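Local coordinates for protein SalCYP truncation (Salinispora tropica, PDB 7ABB) that is a heme protein of the cytochrome P450 family that holds heme c in its core, at residues 268-276 / 349-357; 277-288 / 301-312. One frame throughout, in Å; residues are numbered along the deposited sequence.

Contact 1 of 2, residues 268-276 / 349-357; sequences RPAAVEEFL and RAQILTAWE
Val-272 and Phe-275 meet Trp-356 where two helices of the cytochrome P450 fold cross: helix 268-278, the K helix with the ExxR motif, and helix 345-362, the L helix. Their axes stand 119° apart and approach to 10.1 Å. The middle of the crossing is tight. Val-272 divides its branches. Val-272 CG1, anti to the backbone N (chi1 169°), reaches Ile-352 CG2 at 4.1 Å, while Val-272 CG2 lies 3.8 Å from Trp-356 CZ3. Phe-275 CD2 comes to the same Trp-356 CZ3 at 3.6 Å, with the two ring planes 79° apart. Leu-276 CD2 touches Ile-352 CD1, and Leu-276 also borders heme c.

Polar pairs lie at two margins of this apolar core. Arg-349 grips Glu-273 side-on, with NE on OE1 at 2.8 Å and NH2 on OE2 at 2.9 Å. The two groups are nearly coplanar. His-332 NE2 also bonds to OE2, so that oxygen has two partners. The Arg-268 side is looser and wetter. Arg-268 NE is bound to Phe-261 O, and Glu-357 OE1 pairs with Arg-112. Two waters bridge the gap. Both accept from Arg-268 NH1; one donates to Glu-357 OE2 at 2.7 Å, the other to Glu-357 O at 2.8 Å.

Contact 2 of 2, residues 277-288 / 301-312; sequences RVNSCMYPGRLA and DTVLLPLALANY. With HEC (heme c), chain B.
Arg-286 pairs with Val-303 through the backbone, yet its side chain grips both oxygens of one heme c propionate. Arg-286 NH1 donates to heme c O1A at 3.0 Å and NH2 to O2A at 2.9 Å, with the propionate at the edge of the guanidinium. The chain bends at chi2 (-68°), which folds the group back so that NH1 also reaches Gly-285 O. Arg-286 CG touches Leu-305 CD1 where the two side chains cross at about a right angle.

The strands 285-288 and 302-304 are antiparallel neighbours in the mixed sheet. Arg-286 and Val-303 form the hydrogen-bonded pair, and Ala-288 N to Asp-301 O extends the bonding at one end. At the other, Pro-284 O accepts from Leu-305 N. The chains stay together past the strands. Met-282 O takes two donors, Leu-307 N and a water, and the water in turn accepts from Ala-308 N. Met-282 SD lies 3.4 Å from the heme carbon CHB, and Leu-307 CD1 packs 3.8 Å from the heme methyl CMA.

At the end away from the sheet, Arg-277 NH1 binds Asn-311 O at 2.9 Å, in the guanidinium plane, while its NE pairs with Glu-274. Tyr-312 OH donates to a lone pair of Val-278 O at 2.7 Å. Asn-311 ND2 reaches Ser-280 OG, which is bonded to Leu-276 O as well, and Asn-311 OD1 is bound by Ile-333 N.

Arg-92 gives the heme another hydrogen bond. The two-pronged grip of Arg-286 would tend to keep the propionate ionised and to fix the rotation of the carboxylate.

How the contacts relate
Contacts 1 and 2 lie with their centres about 22 Å apart and share helix 268-278. Contact 1 uses most of that helix; contact 2 begins on its last turn and runs on into the sheet. Along the chain the order is 268-276, 277-288, 301-312 and 349-357, so both segments of contact 2 fall between those of contact 1. Helix 307-310 is followed by helix 345-362 as the next helix in the chain. Contact 2 spans strands 285-288 and 302-304 as well as helix 307-310. Residues 268-288 run without a break from the helical part of the P450 fold to its sheet, and both contacts border heme c on the way.

Contact 1 of 2, residues 268-276 / 349-357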
loop_
_atom_site.group_PDB
_atom_site.type_symbol
_atom_site.label_atom_id
_atom_site.label_comp_id
_atom_site.label_asym_id
_atom_site.label_seq_id
_atom_site.Cartn_x
_atom_site.Cartn_y
_atom_site.Cartn_z
ATOM N N ARG A 268 -11.277 15.508 7.441
ATOM C CA ARG A 268 -11.138 14.280 6.667
ATOM C C ARG A 268 -9.692 13.976 6.290
ATOM O O ARG A 268 -9.309 12.795 6.343
ATOM C CB ARG A 268 -12.055 14.336 5.438
ATOM C CG ARG A 268 -13.537 14.344 5.835
ATOM C CD ARG A 268 -14.435 14.566 4.618
ATOM N NE ARG A 268 -15.832 14.378 4.976
ATOM C CZ ARG A 268 -16.851 14.548 4.148
ATOM N NH1 ARG A 268 -16.638 14.925 2.897
ATOM N NH2 ARG A 268 -18.083 14.337 4.577
ATOM N N PRO A 269 -8.862 14.940 5.886
ATOM C CA PRO A 269 -7.460 14.588 5.580
ATOM C C PRO A 269 -6.714 14.019 6.779
ATOM O O PRO A 269 -5.973 13.038 6.630
ATOM C CB PRO A 269 -6.873 15.921 5.091
ATOM C CG PRO A 269 -8.074 16.653 4.519
ATOM C CD PRO A 269 -9.171 16.329 5.494
ATOM N N ALA A 270 -6.939 14.579 7.965
ATOM C CA ALA A 270 -6.350 14.027 9.180
ATOM C C ALA A 270 -6.891 12.633 9.468
ATOM O O ALA A 270 -6.164 11.756 9.960
ATOM C CB ALA A 270 -6.625 14.965 10.355
ATOM N N ALA A 271 -8.178 12.415 9.206
ATOM C CA ALA A 271 -8.738 11.089 9.411
ATOM C C ALA A 271 -8.079 10.065 8.493
ATOM O O ALA A 271 -7.739 8.954 8.939
ATOM C CB ALA A 271 -10.259 11.120 9.200
ATOM N N VAL A 272 -7.812 10.441 7.238
ATOM C CA VAL A 272 -7.148 9.515 6.330
ATOM C C VAL A 272 -5.760 9.145 6.864
ATOM O O VAL A 272 -5.377 7.967 6.855
ATOM C CB VAL A 272 -7.076 10.101 4.903
ATOM C CG1 VAL A 272 -6.144 9.261 4.048
ATOM C CG2 VAL A 272 -8.479 10.139 4.310
ATOM N N GLU A 273 -5.003 10.131 7.351
ATOM C CA GLU A 273 -3.671 9.839 7.882
ATOM C C GLU A 273 -3.757 8.969 9.124
ATOM O O GLU A 273 -2.899 8.111 9.349
ATOM C CB GLU A 273 -2.932 11.124 8.202
ATOM C CG GLU A 273 -2.756 12.040 7.028
ATOM C CD GLU A 273 -1.988 11.408 5.879
ATOM O OE1 GLU A 273 -2.394 11.598 4.717
ATOM O OE2 GLU A 273 -0.962 10.744 6.146
ATOM N N GLU A 274 -4.775 9.180 9.959
ATOM C CA GLU A 274 -4.882 8.360 11.152
ATOM C C GLU A 274 -5.245 6.922 10.796
ATOM O O GLU A 274 -4.727 5.983 11.417
ATOM C CB GLU A 274 -5.889 8.976 12.116
ATOM C CG GLU A 274 -6.185 8.162 13.383
ATOM C CD GLU A 274 -5.029 8.080 14.368
ATOM O OE1 GLU A 274 -3.843 8.286 13.970
ATOM O OE2 GLU A 274 -5.272 7.825 15.583
ATOM N N PHE A 275 -6.096 6.720 9.790
ATOM C CA PHE A 275 -6.393 5.360 9.351
ATOM C C PHE A 275 -5.183 4.715 8.686
ATOM O O PHE A 275 -4.927 3.523 8.894
ATOM C CB PHE A 275 -7.601 5.339 8.420
ATOM C CG PHE A 275 -8.921 5.402 9.134
ATOM C CD1 PHE A 275 -9.237 4.483 10.103
ATOM C CD2 PHE A 275 -9.855 6.356 8.784
ATOM C CE1 PHE A 275 -10.480 4.541 10.750
ATOM C CE2 PHE A 275 -11.094 6.401 9.402
ATOM C CZ PHE A 275 -11.396 5.500 10.362
ATOM N N LEU A 276 -4.410 5.487 7.911
ATOM C CA LEU A 276 -3.179 4.928 7.357
ATOM C C LEU A 276 -2.257 4.419 8.463
ATOM O O LEU A 276 -1.670 3.324 8.365
ATOM C CB LEU A 276 -2.475 5.970 6.485
ATOM C CG LEU A 276 -3.117 6.252 5.127
ATOM C CD1 LEU A 276 -2.559 7.542 4.523
ATOM C CD2 LEU A 276 -2.871 5.053 4.222
ATOM N N ARG A 349 -3.314 8.393 -1.269
ATOM C CA ARG A 349 -4.051 9.350 -0.450
ATOM C C ARG A 349 -5.243 9.936 -1.210
ATOM O O ARG A 349 -6.351 10.055 -0.665
ATOM C CB ARG A 349 -3.120 10.463 0.005
ATOM C CG ARG A 349 -2.184 10.077 1.131
ATOM C CD ARG A 349 -1.201 11.182 1.399
ATOM N NE ARG A 349 -0.579 10.957 2.694
ATOM C CZ ARG A 349 0.712 10.754 2.899
ATOM N NH1 ARG A 349 1.602 10.783 1.909
ATOM N NH2 ARG A 349 1.139 10.530 4.151
ATOM N N ALA A 350 -5.012 10.368 -2.449
ATOM C CA ALA A 350 -6.099 10.961 -3.235
ATOM C C ALA A 350 -7.212 9.949 -3.457
ATOM O O ALA A 350 -8.400 10.288 -3.370
ATOM C CB ALA A 350 -5.569 11.489 -4.572
ATOM N N GLN A 351 -6.857 8.698 -3.737
ATOM C CA GLN A 351 -7.892 7.692 -3.979
ATOM C C GLN A 351 -8.715 7.411 -2.727
ATOM O O GLN A 351 -9.946 7.237 -2.821
ATOM C CB GLN A 351 -7.269 6.398 -4.472
ATOM C CG GLN A 351 -6.682 6.483 -5.854
ATOM C CD GLN A 351 -6.081 5.187 -6.261
ATOM O OE1 GLN A 351 -6.797 4.264 -6.607
ATOM N NE2 GLN A 351 -4.746 5.095 -6.210
ATOM N N ILE A 352 -8.061 7.306 -1.570
ATOM C CA ILE A 352 -8.767 6.991 -0.330
ATOM C C ILE A 352 -9.691 8.135 0.051
ATOM O O ILE A 352 -10.886 7.936 0.306
ATOM C CB ILE A 352 -7.754 6.679 0.788
ATOM C CG1 ILE A 352 -7.016 5.403 0.474
ATOM C CG2 ILE A 352 -8.460 6.521 2.133
ATOM C CD1 ILE A 352 -5.726 5.231 1.310
ATOM N N LEU A 353 -9.158 9.348 0.108
ATOM C CA LEU A 353 -9.965 10.493 0.498
ATOM C C LEU A 353 -11.139 10.683 -0.452
ATOM O O LEU A 353 -12.277 10.895 -0.025
ATOM C CB LEU A 353 -9.116 11.751 0.557
ATOM C CG LEU A 353 -9.869 13.022 0.912
ATOM C CD1 LEU A 353 -10.602 12.881 2.243
ATOM C CD2 LEU A 353 -8.923 14.201 0.945
ATOM N N THR A 354 -10.874 10.637 -1.753
ATOM C CA THR A 354 -11.929 10.874 -2.736
ATOM C C THR A 354 -13.016 9.815 -2.621
ATOM O O THR A 354 -14.220 10.139 -2.679
ATOM C CB THR A 354 -11.330 10.896 -4.139
ATOM O OG1 THR A 354 -10.363 11.949 -4.229
ATOM C CG2 THR A 354 -12.387 11.158 -5.157
ATOM N N ALA A 355 -12.623 8.545 -2.482
ATOM C CA ALA A 355 -13.632 7.488 -2.370
ATOM C C ALA A 355 -14.487 7.701 -1.143
ATOM O O ALA A 355 -15.718 7.576 -1.207
ATOM C CB ALA A 355 -12.984 6.118 -2.301
ATOM N N TRP A 356 -13.868 8.013 -0.010
ATOM C CA TRP A 356 -14.671 8.200 1.194
ATOM C C TRP A 356 -15.543 9.456 1.120
ATOM O O TRP A 356 -16.652 9.482 1.681
ATOM C CB TRP A 356 -13.772 8.238 2.437
ATOM C CG TRP A 356 -13.127 6.891 2.771
ATOM C CD1 TRP A 356 -13.456 5.665 2.269
ATOM C CD2 TRP A 356 -12.043 6.677 3.685
ATOM N NE1 TRP A 356 -12.637 4.696 2.827
ATOM C CE2 TRP A 356 -11.753 5.299 3.681
ATOM C CE3 TRP A 356 -11.287 7.524 4.475
ATOM C CZ2 TRP A 356 -10.741 4.750 4.476
ATOM C CZ3 TRP A 356 -10.277 6.983 5.255
ATOM C CH2 TRP A 356 -10.020 5.613 5.248
ATOM N N GLU A 357 -15.081 10.510 0.451
ATOM C CA GLU A 357 -15.915 11.683 0.229
ATOM C C GLU A 357 -17.163 11.305 -0.560
ATOM O O GLU A 357 -18.300 11.649 -0.188
ATOM C CB GLU A 357 -15.110 12.762 -0.510
ATOM C CG GLU A 357 -14.093 13.505 0.345
ATOM C CD GLU A 357 -13.196 14.421 -0.462
ATOM O OE1 GLU A 357 -13.049 14.193 -1.683
ATOM O OE2 GLU A 357 -12.631 15.376 0.117
HETATM O O HOH W 1 -14.246 16.595 1.904
HETATM O O HOH W 2 -18.817 13.975 1.316
#

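Contact 2 of 2, residues 277-288 / 301-312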
loop_
_atom_site.group_PDB
_atom_site.type_symbol
_atom_site.label_atom_id
_atom_site.label_comp_id
_atom_site.label_asym_id
_atom_site.label_seq_id
_atom_site.Cartn_x
_atom_site.Cartn_y
_atom_site.Cartn_z
ATOM N N ARG A 277 -2.105 5.205 9.536
ATOM C CA ARG A 277 -1.326 4.756 10.687
ATOM C C ARG A 277 -1.900 3.471 11.264
ATOM O O ARG A 277 -1.192 2.474 11.419
ATOM C CB ARG A 277 -1.303 5.848 11.753
ATOM C CG ARG A 277 -0.471 5.456 12.961
ATOM C CD ARG A 277 -0.583 6.399 14.170
ATOM N NE ARG A 277 -1.902 6.347 14.827
ATOM C CZ ARG A 277 -2.250 5.441 15.733
ATOM N NH1 ARG A 277 -1.407 4.489 16.086
ATOM N NH2 ARG A 277 -3.481 5.475 16.271
ATOM N N VAL A 278 -3.196 3.490 11.601
ATOM C CA VAL A 278 -3.797 2.422 12.392
ATOM C C VAL A 278 -3.844 1.109 11.616
ATOM O O VAL A 278 -3.713 0.022 12.195
ATOM C CB VAL A 278 -5.203 2.885 12.822
ATOM C CG1 VAL A 278 -6.134 1.705 13.129
ATOM C CG2 VAL A 278 -5.055 3.835 13.992
ATOM N N ASN A 279 -4.065 1.183 10.297
ATOM C CA ASN A 279 -4.281 -0.008 9.482
ATOM C C ASN A 279 -3.009 -0.462 8.741
ATOM O O ASN A 279 -3.098 -1.321 7.845
ATOM C CB ASN A 279 -5.444 0.252 8.535
ATOM C CG ASN A 279 -6.723 0.373 9.293
ATOM O OD1 ASN A 279 -6.951 -0.423 10.203
ATOM N ND2 ASN A 279 -7.567 1.353 8.953
ATOM N N SER A 280 -1.845 0.035 9.135
ATOM C CA SER A 280 -0.599 -0.416 8.549
ATOM C C SER A 280 -0.304 -1.878 8.868
ATOM O O SER A 280 -0.501 -2.347 9.999
ATOM C CB SER A 280 0.554 0.455 9.056
ATOM O OG SER A 280 0.490 1.738 8.489
ATOM N N CYS A 281 0.228 -2.595 7.876
ATOM C CA CYS A 281 0.458 -4.021 8.044
ATOM C C CYS A 281 1.646 -4.550 7.247
ATOM O O CYS A 281 2.016 -5.715 7.407
ATOM C CB CYS A 281 -0.810 -4.790 7.678
ATOM S SG CYS A 281 -1.429 -4.425 6.042
ATOM N N MET A 282 2.242 -3.735 6.383
ATOM C CA MET A 282 3.411 -4.233 5.666
ATOM C C MET A 282 4.592 -4.422 6.605
ATOM O O MET A 282 4.705 -3.791 7.654
ATOM C CB MET A 282 3.815 -3.280 4.544
ATOM C CG MET A 282 2.808 -3.252 3.445
ATOM S SD MET A 282 3.077 -1.924 2.245
ATOM C CE MET A 282 4.652 -2.389 1.569
ATOM N N TYR A 283 5.507 -5.285 6.182
ATOM C CA TYR A 283 6.721 -5.568 6.951
ATOM C C TYR A 283 7.895 -5.689 5.997
ATOM O O TYR A 283 8.435 -6.777 5.781
ATOM C CB TYR A 283 6.547 -6.826 7.806
ATOM C CG TYR A 283 5.808 -7.964 7.172
ATOM C CD1 TYR A 283 4.423 -8.023 7.214
ATOM C CD2 TYR A 283 6.484 -9.008 6.555
ATOM C CE1 TYR A 283 3.736 -9.071 6.644
ATOM C CE2 TYR A 283 5.791 -10.068 5.970
ATOM C CZ TYR A 283 4.419 -10.089 6.023
ATOM O OH TYR A 283 3.707 -11.123 5.463
ATOM N N PRO A 284 8.322 -4.576 5.415
ATOM C CA PRO A 284 9.481 -4.619 4.514
ATOM C C PRO A 284 10.685 -5.253 5.193
ATOM O O PRO A 284 10.934 -5.056 6.384
ATOM C CB PRO A 284 9.727 -3.145 4.187
ATOM C CG PRO A 284 8.401 -2.502 4.342
ATOM C CD PRO A 284 7.773 -3.215 5.521
ATOM N N GLY A 285 11.441 -6.012 4.407
ATOM C CA GLY A 285 12.635 -6.685 4.875
ATOM C C GLY A 285 13.895 -6.020 4.361
ATOM O O GLY A 285 13.894 -5.362 3.329
ATOM N N ARG A 286 14.957 -6.173 5.144
ATOM C CA ARG A 286 16.294 -5.720 4.777
ATOM C C ARG A 286 17.312 -6.767 5.206
ATOM O O ARG A 286 17.071 -7.579 6.103
ATOM C CB ARG A 286 16.624 -4.385 5.452
ATOM C CG ARG A 286 15.673 -3.235 5.112
ATOM C CD ARG A 286 15.806 -2.839 3.705
ATOM N NE ARG A 286 15.166 -1.574 3.336
ATOM C CZ ARG A 286 13.948 -1.463 2.800
ATOM N NH1 ARG A 286 13.203 -2.543 2.626
ATOM N NH2 ARG A 286 13.517 -0.269 2.409
ATOM N N LEU A 287 18.502 -6.673 4.618
ATOM C CA LEU A 287 19.631 -7.519 4.968
ATOM C C LEU A 287 20.669 -6.709 5.756
ATOM O O LEU A 287 21.195 -5.715 5.249
ATOM C CB LEU A 287 20.249 -8.105 3.702
ATOM C CG LEU A 287 21.504 -8.940 3.911
ATOM C CD1 LEU A 287 21.179 -10.156 4.767
ATOM C CD2 LEU A 287 22.080 -9.348 2.561
ATOM N N ALA A 288 20.977 -7.138 6.978
ATOM C CA ALA A 288 21.985 -6.443 7.774
ATOM C C ALA A 288 23.369 -6.669 7.175
ATOM O O ALA A 288 23.765 -7.807 6.907
ATOM C CB ALA A 288 21.963 -6.930 9.225
ATOM N N ASP A 301 22.026 -11.254 8.811
ATOM C CA ASP A 301 20.678 -11.426 9.329
ATOM C C ASP A 301 19.668 -10.706 8.456
ATOM O O ASP A 301 19.882 -9.566 8.018
ATOM C CB ASP A 301 20.557 -10.868 10.746
ATOM C CG ASP A 301 21.193 -11.759 11.809
ATOM O OD1 ASP A 301 21.373 -12.973 11.568
ATOM O OD2 ASP A 301 21.517 -11.241 12.903
ATOM N N THR A 302 18.530 -11.357 8.252
ATOM C CA THR A 302 17.345 -10.678 7.749
ATOM C C THR A 302 16.697 -9.906 8.886
ATOM O O THR A 302 16.609 -10.411 10.012
ATOM C CB THR A 302 16.379 -11.700 7.167
ATOM O OG1 THR A 302 17.000 -12.337 6.042
ATOM C CG2 THR A 302 15.069 -11.058 6.736
ATOM N N VAL A 303 16.296 -8.671 8.599
ATOM C CA VAL A 303 15.644 -7.801 9.569
ATOM C C VAL A 303 14.332 -7.313 8.972
ATOM O O VAL A 303 14.317 -6.736 7.890
ATOM C CB VAL A 303 16.531 -6.602 9.944
ATOM C CG1 VAL A 303 15.874 -5.750 11.002
ATOM C CG2 VAL A 303 17.881 -7.078 10.446
ATOM N N LEU A 304 13.241 -7.503 9.700
ATOM C CA LEU A 304 11.943 -7.003 9.268
ATOM C C LEU A 304 11.611 -5.682 9.949
ATOM O O LEU A 304 11.940 -5.461 11.124
ATOM C CB LEU A 304 10.833 -8.015 9.556
ATOM C CG LEU A 304 10.987 -9.403 8.946
ATOM C CD1 LEU A 304 9.681 -10.166 9.096
ATOM C CD2 LEU A 304 11.419 -9.317 7.489
ATOM N N LEU A 305 10.889 -4.831 9.215
ATOM C CA LEU A 305 10.549 -3.469 9.616
ATOM C C LEU A 305 9.028 -3.321 9.630
ATOM O O LEU A 305 8.454 -2.619 8.785
ATOM C CB LEU A 305 11.197 -2.459 8.670
ATOM C CG LEU A 305 12.724 -2.586 8.511
ATOM C CD1 LEU A 305 13.239 -1.482 7.579
ATOM C CD2 LEU A 305 13.403 -2.528 9.822
ATOM N N PRO A 306 8.334 -3.967 10.576
ATOM C CA PRO A 306 6.858 -3.975 10.515
ATOM C C PRO A 306 6.265 -2.609 10.833
ATOM O O PRO A 306 6.459 -2.059 11.923
ATOM C CB PRO A 306 6.463 -5.024 11.562
ATOM C CG PRO A 306 7.643 -5.051 12.507
ATOM C CD PRO A 306 8.835 -4.869 11.630
ATOM N N LEU A 307 5.484 -2.082 9.885
ATOM C CA LEU A 307 4.819 -0.810 10.106
ATOM C C LEU A 307 3.760 -0.917 11.209
ATOM O O LEU A 307 3.432 0.090 11.845
ATOM C CB LEU A 307 4.189 -0.329 8.789
ATOM C CG LEU A 307 5.171 -0.228 7.607
ATOM C CD1 LEU A 307 4.434 0.366 6.409
ATOM C CD2 LEU A 307 6.394 0.605 7.983
ATOM N N ALA A 308 3.218 -2.118 11.437
ATOM C CA ALA A 308 2.275 -2.368 12.532
ATOM C C ALA A 308 2.914 -2.163 13.895
ATOM O O ALA A 308 2.198 -1.974 14.879
ATOM C CB ALA A 308 1.722 -3.788 12.450
ATOM N N LEU A 309 4.238 -2.251 13.982
ATOM C CA LEU A 309 4.915 -1.903 15.223
ATOM C C LEU A 309 5.380 -0.445 15.221
ATOM O O LEU A 309 5.149 0.262 16.214
ATOM C CB LEU A 309 6.095 -2.859 15.477
ATOM C CG LEU A 309 5.715 -4.337 15.626
ATOM C CD1 LEU A 309 6.926 -5.173 16.012
ATOM C CD2 LEU A 309 4.619 -4.550 16.622
ATOM N N ALA A 310 6.026 0.021 14.148
ATOM C CA ALA A 310 6.485 1.407 14.094
ATOM C C ALA A 310 5.348 2.370 14.405
ATOM O O ALA A 310 5.494 3.299 15.205
ATOM C CB ALA A 310 7.092 1.714 12.713
ATOM N N ASN A 311 4.183 2.148 13.781
ATOM C CA ASN A 311 3.089 3.110 13.857
ATOM C C ASN A 311 2.245 2.950 15.108
ATOM O O ASN A 311 1.282 3.713 15.305
ATOM C CB ASN A 311 2.207 2.987 12.606
ATOM C CG ASN A 311 2.821 3.669 11.397
ATOM O OD1 ASN A 311 3.719 4.499 11.524
ATOM N ND2 ASN A 311 2.309 3.361 10.202
ATOM N N TYR A 312 2.570 1.967 15.960
ATOM C CA TYR A 312 1.932 1.774 17.251
ATOM C C TYR A 312 2.895 1.934 18.421
ATOM O O TYR A 312 2.548 1.570 19.543
ATOM C CB TYR A 312 1.283 0.389 17.320
ATOM C CG TYR A 312 -0.054 0.268 16.625
ATOM C CD1 TYR A 312 -0.170 0.418 15.241
ATOM C CD2 TYR A 312 -1.182 -0.037 17.350
ATOM C CE1 TYR A 312 -1.420 0.285 14.625
ATOM C CE2 TYR A 312 -2.418 -0.173 16.745
ATOM C CZ TYR A 312 -2.503 -0.002 15.372
ATOM O OH TYR A 312 -3.770 -0.159 14.843
HETATM FE FE HEC B . 3.576 1.844 -2.281
HETATM C CHA HEC B . 6.954 1.261 -1.978
HETATM C CHB HEC B . 3.245 1.283 1.082
HETATM C CHC HEC B . 0.214 2.460 -2.553
HETATM C CHD HEC B . 3.857 2.033 -5.670
HETATM N NA HEC B . 4.832 1.357 -0.781
HETATM C C1A HEC B . 6.218 1.201 -0.833
HETATM C C2A HEC B . 6.774 0.949 0.481
HETATM C C3A HEC B . 5.721 0.972 1.319
HETATM C C4A HEC B . 4.521 1.217 0.558
HETATM C CMA HEC B . 5.721 0.741 2.841
HETATM C CAA HEC B . 8.288 0.746 0.843
HETATM C CBA HEC B . 8.759 -0.701 0.746
HETATM C CGA HEC B . 10.215 -0.794 1.169
HETATM O O1A HEC B . 10.742 -1.920 1.011
HETATM O O2A HEC B . 10.777 0.232 1.635
HETATM N NB HEC B . 2.025 1.812 -1.006
HETATM C C1B HEC B . 2.097 1.605 0.359
HETATM C C2B HEC B . 0.784 1.801 0.895
HETATM C C3B HEC B . -0.044 2.151 -0.107
HETATM C C4B HEC B . 0.707 2.140 -1.314
HETATM C CMB HEC B . 0.511 1.652 2.405
HETATM C CAB HEC B . -1.517 2.460 -0.172
HETATM C CBB HEC B . -2.197 2.745 1.128
HETATM N NC HEC B . 2.289 2.149 -3.831
HETATM C C1C HEC B . 0.959 2.475 -3.707
HETATM C C2C HEC B . 0.437 2.813 -5.004
HETATM C C3C HEC B . 1.443 2.709 -5.901
HETATM C C4C HEC B . 2.605 2.271 -5.164
HETATM C CMC HEC B . -1.011 3.243 -5.249
HETATM C CAC HEC B . 1.466 2.913 -7.425
HETATM C CBC HEC B . 0.369 3.743 -8.092
HETATM N ND HEC B . 5.101 1.652 -3.555
HETATM C C1D HEC B . 4.973 1.779 -4.938
HETATM C C2D HEC B . 6.270 1.619 -5.516
HETATM C C3D HEC B . 7.239 1.376 -4.413
HETATM C C4D HEC B . 6.427 1.436 -3.216
HETATM C CMD HEC B . 6.581 1.670 -7.018
HETATM C CAD HEC B . 8.754 1.133 -4.513
HETATM C CBD HEC B . 9.442 2.469 -4.374
HETATM C CGD HEC B . 10.947 2.280 -4.362
HETATM O O1D HEC B . 11.678 3.278 -4.541
HETATM O O2D HEC B . 11.381 1.126 -4.171
HETATM O O HOH W 3 3.571 -4.640 10.063
#